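Long-range contact in EDTA monooxygenase (EDTA-degrading bacterium BNC1, PDB 5DQP), which probably acts as an FMN-dependent monooxygenase that uses molecular oxygen to break down the chelating agent EDTA: residues A[159-171]-A[176-188]. Numbering follows the deposited sequence.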
loop_
_atom_site.group_PDB
_atom_site.type_symbol
_atom_site.label_atom_id
_atom_site.label_comp_id
_atom_site.label_asym_id
_atom_site.label_seq_id
_atom_site.Cartn_x
_atom_site.Cartn_y
_atom_site.Cartn_z
ATOM N N GLY A 159 -13.462 -3.935 -14.698
ATOM C CA GLY A 159 -13.416 -3.094 -15.881
ATOM C C GLY A 159 -12.138 -2.278 -15.977
ATOM O O GLY A 159 -11.538 -2.181 -17.047
ATOM N N LEU A 160 -11.690 -1.707 -14.855
ATOM C CA LEU A 160 -10.442 -0.942 -14.851
ATOM C C LEU A 160 -9.238 -1.821 -15.144
ATOM O O LEU A 160 -8.345 -1.436 -15.910
ATOM C CB LEU A 160 -10.261 -0.226 -13.510
ATOM C CG LEU A 160 -11.228 0.943 -13.363
ATOM C CD1 LEU A 160 -11.179 1.557 -11.971
ATOM C CD2 LEU A 160 -10.908 2.004 -14.432
ATOM N N TRP A 161 -9.160 -2.984 -14.503
ATOM C CA TRP A 161 -8.041 -3.874 -14.773
ATOM C C TRP A 161 -7.916 -4.190 -16.262
ATOM O O TRP A 161 -6.804 -4.293 -16.785
ATOM C CB TRP A 161 -8.179 -5.150 -13.947
ATOM C CG TRP A 161 -7.839 -4.926 -12.502
ATOM C CD1 TRP A 161 -7.069 -3.917 -11.978
ATOM C CD2 TRP A 161 -8.297 -5.698 -11.392
ATOM N NE1 TRP A 161 -6.999 -4.035 -10.600
ATOM C CE2 TRP A 161 -7.755 -5.113 -10.219
ATOM C CE3 TRP A 161 -9.113 -6.825 -11.273
ATOM C CZ2 TRP A 161 -7.991 -5.634 -8.953
ATOM C CZ3 TRP A 161 -9.356 -7.331 -10.017
ATOM C CH2 TRP A 161 -8.788 -6.742 -8.873
ATOM N N ASN A 162 -9.039 -4.314 -16.972
ATOM C CA ASN A 162 -8.976 -4.711 -18.372
ATOM C C ASN A 162 -8.827 -3.552 -19.322
ATOM O O ASN A 162 -8.715 -3.794 -20.522
ATOM C CB ASN A 162 -10.213 -5.517 -18.761
ATOM C CG ASN A 162 -10.211 -6.876 -18.125
ATOM O OD1 ASN A 162 -9.152 -7.456 -17.900
ATOM N ND2 ASN A 162 -11.387 -7.386 -17.807
ATOM N N SER A 163 -8.824 -2.308 -18.824
ATOM C CA SER A 163 -8.931 -1.137 -19.683
ATOM C C SER A 163 -7.604 -0.712 -20.311
ATOM O O SER A 163 -7.621 0.162 -21.190
ATOM C CB SER A 163 -9.527 0.048 -18.905
ATOM O OG SER A 163 -8.597 0.550 -17.945
ATOM N N TRP A 164 -6.465 -1.271 -19.880
ATOM C CA TRP A 164 -5.171 -0.986 -20.506
ATOM C C TRP A 164 -4.451 -2.307 -20.712
ATOM O O TRP A 164 -3.938 -2.888 -19.755
ATOM C CB TRP A 164 -4.317 -0.038 -19.672
ATOM C CG TRP A 164 -3.008 0.326 -20.358
ATOM C CD1 TRP A 164 -2.678 0.138 -21.687
ATOM C CD2 TRP A 164 -1.871 0.935 -19.756
ATOM N NE1 TRP A 164 -1.409 0.614 -21.942
ATOM C CE2 TRP A 164 -0.899 1.121 -20.778
ATOM C CE3 TRP A 164 -1.587 1.391 -18.470
ATOM C CZ2 TRP A 164 0.341 1.687 -20.523
ATOM C CZ3 TRP A 164 -0.360 1.964 -18.229
ATOM C CH2 TRP A 164 0.585 2.112 -19.247
ATOM N N LYS A 165 -4.410 -2.772 -21.958
ATOM C CA LYS A 165 -3.681 -3.978 -22.326
ATOM C C LYS A 165 -2.421 -3.532 -23.068
ATOM O O LYS A 165 -2.451 -3.274 -24.267
ATOM C CB LYS A 165 -4.557 -4.901 -23.156
ATOM C CG LYS A 165 -5.744 -5.469 -22.360
ATOM C CD LYS A 165 -6.701 -6.285 -23.234
ATOM C CE LYS A 165 -7.949 -6.656 -22.436
ATOM N NZ LYS A 165 -8.906 -7.499 -23.204
ATOM N N PHE A 166 -1.326 -3.403 -22.315
ATOM C CA PHE A 166 -0.040 -2.990 -22.867
ATOM C C PHE A 166 0.578 -4.147 -23.658
ATOM O O PHE A 166 0.436 -5.305 -23.273
ATOM C CB PHE A 166 0.883 -2.556 -21.717
ATOM C CG PHE A 166 2.278 -2.163 -22.132
ATOM C CD1 PHE A 166 2.544 -0.881 -22.584
ATOM C CD2 PHE A 166 3.309 -3.084 -22.086
ATOM C CE1 PHE A 166 3.820 -0.524 -22.984
ATOM C CE2 PHE A 166 4.587 -2.734 -22.480
ATOM C CZ PHE A 166 4.844 -1.440 -22.927
ATOM N N PRO A 167 1.309 -3.846 -24.884
ATOM C CA PRO A 167 1.845 -4.938 -25.749
ATOM C C PRO A 167 3.191 -5.514 -25.303
ATOM O O PRO A 167 4.269 -5.196 -25.799
ATOM C CB PRO A 167 1.931 -4.263 -27.120
ATOM C CG PRO A 167 2.081 -2.802 -26.845
ATOM C CD PRO A 167 1.525 -2.511 -25.464
ATOM N N TRP A 168 3.120 -6.415 -24.318
ATOM C CA TRP A 168 4.320 -6.985 -23.705
ATOM C C TRP A 168 5.275 -7.598 -24.722
ATOM O O TRP A 168 6.490 -7.588 -24.509
ATOM C CB TRP A 168 3.924 -8.053 -22.670
ATOM C CG TRP A 168 3.048 -7.506 -21.626
ATOM C CD1 TRP A 168 1.700 -7.678 -21.509
ATOM C CD2 TRP A 168 3.434 -6.611 -20.578
ATOM N NE1 TRP A 168 1.231 -6.978 -20.431
ATOM C CE2 TRP A 168 2.274 -6.309 -19.844
ATOM C CE3 TRP A 168 4.653 -6.043 -20.183
ATOM C CZ2 TRP A 168 2.297 -5.479 -18.727
ATOM C CZ3 TRP A 168 4.673 -5.217 -19.083
ATOM C CH2 TRP A 168 3.504 -4.939 -18.374
ATOM N N ASP A 169 4.757 -8.152 -25.820
ATOM C CA ASP A 169 5.609 -8.734 -26.861
ATOM C C ASP A 169 6.104 -7.710 -27.890
ATOM O O ASP A 169 6.870 -8.074 -28.786
ATOM C CB ASP A 169 4.849 -9.854 -27.585
ATOM N N GLU A 170 5.649 -6.479 -27.816
ATOM C CA GLU A 170 6.102 -5.450 -28.712
ATOM C C GLU A 170 6.479 -4.195 -27.967
ATOM O O GLU A 170 6.012 -3.137 -28.241
ATOM C CB GLU A 170 5.058 -5.151 -29.767
ATOM C CG GLU A 170 4.356 -6.352 -30.349
ATOM C CD GLU A 170 3.424 -5.998 -31.476
ATOM O OE1 GLU A 170 3.885 -5.939 -32.624
ATOM O OE2 GLU A 170 2.232 -5.780 -31.220
ATOM N N ALA A 171 7.397 -4.354 -27.051
ATOM C CA ALA A 171 7.835 -3.270 -26.185
ATOM C C ALA A 171 9.209 -2.723 -26.556
ATOM O O ALA A 171 9.709 -1.826 -25.868
ATOM C CB ALA A 171 7.826 -3.739 -24.726
ATOM N N PRO A 176 3.845 1.571 -33.986
ATOM C CA PRO A 176 2.998 2.766 -34.086
ATOM C C PRO A 176 2.033 2.891 -32.917
ATOM O O PRO A 176 1.562 3.994 -32.637
ATOM C CB PRO A 176 2.271 2.580 -35.428
ATOM C CG PRO A 176 2.310 1.112 -35.690
ATOM C CD PRO A 176 3.556 0.576 -35.031
ATOM N N ASN A 177 1.769 1.820 -32.183
ATOM C CA ASN A 177 0.800 1.841 -31.088
ATOM C C ASN A 177 1.439 1.272 -29.826
ATOM O O ASN A 177 1.041 0.207 -29.331
ATOM C CB ASN A 177 -0.450 1.055 -31.476
ATOM C CG ASN A 177 -1.520 1.114 -30.420
ATOM O OD1 ASN A 177 -1.606 2.070 -29.648
ATOM N ND2 ASN A 177 -2.348 0.085 -30.377
ATOM N N PRO A 178 2.434 1.964 -29.266
ATOM C CA PRO A 178 3.201 1.354 -28.177
ATOM C C PRO A 178 2.411 1.205 -26.875
ATOM O O PRO A 178 2.853 0.438 -26.009
ATOM C CB PRO A 178 4.394 2.301 -28.014
ATOM C CG PRO A 178 3.816 3.655 -28.398
ATOM C CD PRO A 178 2.804 3.377 -29.493
ATOM N N PHE A 179 1.284 1.912 -26.698
ATOM C CA PHE A 179 0.441 1.701 -25.523
ATOM C C PHE A 179 -0.472 0.489 -25.656
ATOM O O PHE A 179 -1.050 0.066 -24.651
ATOM C CB PHE A 179 -0.414 2.937 -25.225
ATOM C CG PHE A 179 0.318 4.038 -24.481
ATOM C CD1 PHE A 179 1.193 4.881 -25.149
ATOM C CD2 PHE A 179 0.101 4.250 -23.126
ATOM C CE1 PHE A 179 1.854 5.891 -24.477
ATOM C CE2 PHE A 179 0.758 5.273 -22.441
ATOM C CZ PHE A 179 1.633 6.090 -23.110
ATOM N N GLY A 180 -0.620 -0.081 -26.855
ATOM C CA GLY A 180 -1.494 -1.232 -27.006
ATOM C C GLY A 180 -2.965 -0.832 -26.973
ATOM O O GLY A 180 -3.358 0.230 -27.460
ATOM N N GLU A 181 -3.793 -1.692 -26.383
ATOM C CA GLU A 181 -5.240 -1.492 -26.350
ATOM C C GLU A 181 -5.621 -0.735 -25.081
ATOM O O GLU A 181 -5.480 -1.250 -23.965
ATOM C CB GLU A 181 -5.977 -2.831 -26.438
ATOM C CG GLU A 181 -7.493 -2.705 -26.228
ATOM C CD GLU A 181 -8.204 -4.049 -26.054
ATOM O OE1 GLU A 181 -7.668 -5.078 -26.527
ATOM O OE2 GLU A 181 -9.299 -4.076 -25.440
ATOM N N VAL A 182 -6.129 0.476 -25.262
ATOM C CA VAL A 182 -6.526 1.364 -24.178
ATOM C C VAL A 182 -7.987 1.707 -24.402
ATOM O O VAL A 182 -8.342 2.254 -25.450
ATOM C CB VAL A 182 -5.664 2.634 -24.159
ATOM C CG1 VAL A 182 -6.161 3.627 -23.118
ATOM C CG2 VAL A 182 -4.215 2.268 -23.936
ATOM N N MET A 183 -8.830 1.376 -23.446
ATOM C CA MET A 183 -10.236 1.694 -23.645
ATOM C C MET A 183 -10.879 2.109 -22.328
ATOM O O MET A 183 -10.900 1.315 -21.373
ATOM C CB MET A 183 -10.973 0.496 -24.243
ATOM C CG MET A 183 -12.401 0.809 -24.668
ATOM S SD MET A 183 -13.380 -0.687 -24.894
ATOM C CE MET A 183 -15.023 -0.006 -25.144
ATOM N N PRO A 184 -11.432 3.325 -22.247
ATOM C CA PRO A 184 -12.133 3.736 -21.028
ATOM C C PRO A 184 -13.333 2.844 -20.762
ATOM O O PRO A 184 -13.830 2.150 -21.648
ATOM C CB PRO A 184 -12.565 5.168 -21.333
ATOM C CG PRO A 184 -12.658 5.204 -22.824
ATOM C CD PRO A 184 -11.562 4.330 -23.319
ATOM N N ILE A 185 -13.780 2.832 -19.507
ATOM C CA ILE A 185 -14.968 2.054 -19.162
ATOM C C ILE A 185 -16.229 2.909 -19.153
ATOM O O ILE A 185 -17.324 2.366 -19.341
ATOM C CB ILE A 185 -14.830 1.323 -17.806
ATOM C CG1 ILE A 185 -14.702 2.332 -16.661
ATOM C CG2 ILE A 185 -13.671 0.335 -17.846
ATOM C CD1 ILE A 185 -14.636 1.703 -15.251
ATOM N N ASN A 186 -16.112 4.214 -18.952
ATOM C CA ASN A 186 -17.269 5.108 -18.898
ATOM C C ASN A 186 -18.391 4.473 -18.097
ATOM O O ASN A 186 -19.527 4.363 -18.544
ATOM C CB ASN A 186 -17.754 5.500 -20.298
ATOM C CG ASN A 186 -16.700 6.265 -21.090
ATOM O OD1 ASN A 186 -15.865 6.974 -20.516
ATOM N ND2 ASN A 186 -16.727 6.121 -22.408
ATOM N N HIS A 187 -18.049 4.038 -16.890
ATOM C CA HIS A 187 -19.033 3.447 -16.002
ATOM C C HIS A 187 -19.843 4.539 -15.322
ATOM O O HIS A 187 -19.298 5.550 -14.859
ATOM C CB HIS A 187 -18.355 2.572 -14.944
ATOM C CG HIS A 187 -19.300 2.100 -13.890
ATOM N ND1 HIS A 187 -20.060 0.963 -14.036
ATOM C CD2 HIS A 187 -19.666 2.651 -12.708
ATOM C CE1 HIS A 187 -20.834 0.816 -12.977
ATOM N NE2 HIS A 187 -20.613 1.824 -12.154
ATOM N N GLU A 188 -21.154 4.341 -15.271
ATOM C CA GLU A 188 -22.024 5.180 -14.454
ATOM C C GLU A 188 -23.113 4.287 -13.884
ATOM O O GLU A 188 -23.969 3.802 -14.627
ATOM C CB GLU A 188 -22.626 6.338 -15.250
ATOM C CG GLU A 188 -23.501 7.236 -14.373
ATOM C CD GLU A 188 -23.644 8.660 -14.900
ATOM O OE1 GLU A 188 -23.289 8.912 -16.078
ATOM O OE2 GLU A 188 -24.116 9.529 -14.126
HETATM O O HOH W 1 -8.472 -2.619 -23.158
HETATM O O HOH W 2 -10.993 -4.880 -23.771
HETATM O O HOH W 3 5.178 -0.758 -26.267
#
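Trp164 swings its CG anti to the backbone N (chi1 -177°), and this torsion carries the indole across the hairpin to the carbonyl of Phe179, while Val182 sets CG2 anti to its own carbonyl carbon and beside Trp164 CD1. Trp164 NE1 donates to Phe179 O at 2.8 Å, the acceptor lying in the indole plane and offering a lone pair, although the N-H bends to 146°. Beyond it, the six-membered ring of Trp164 and the Phe179 ring run nearly parallel but slid apart, and Trp164 CZ2 touches Phe179 CD2 at 3.7 Å. The backbone beneath is a short antiparallel pairing: Lys165 N to Glu181 O is nearly straight at 2.7 Å, the return bond from Glu181 N to Lys165 O measures 3.0 Å, and Met183 N reaches Ser163 O. On the other face Lys165 and Glu181 lie alongside each other, yet Lys165 NZ and Glu181 OE2 remain 4.1 Å apart, too far for a salt bridge; water accepts a weak bond from the amine and donates to the carboxylate. Near the turn, the Pro167 ring rests CD against Pro178 O at 3.3 Å. Ile185 CG2 packs on Gly159 O and its CD1 meets Leu160 CD2. This hairpin extends from helix 143-161 at the periphery of the luciferase-like TIM barrel; Phe179 meets Trp22 and Trp164 packs on Leu61, both of the second subunit. The case illustrates how a two-residue strand pairing gains further grip from an indole N-H bound to a backbone carbonyl, while its charged pair probably attracts across a gap without a salt bridge.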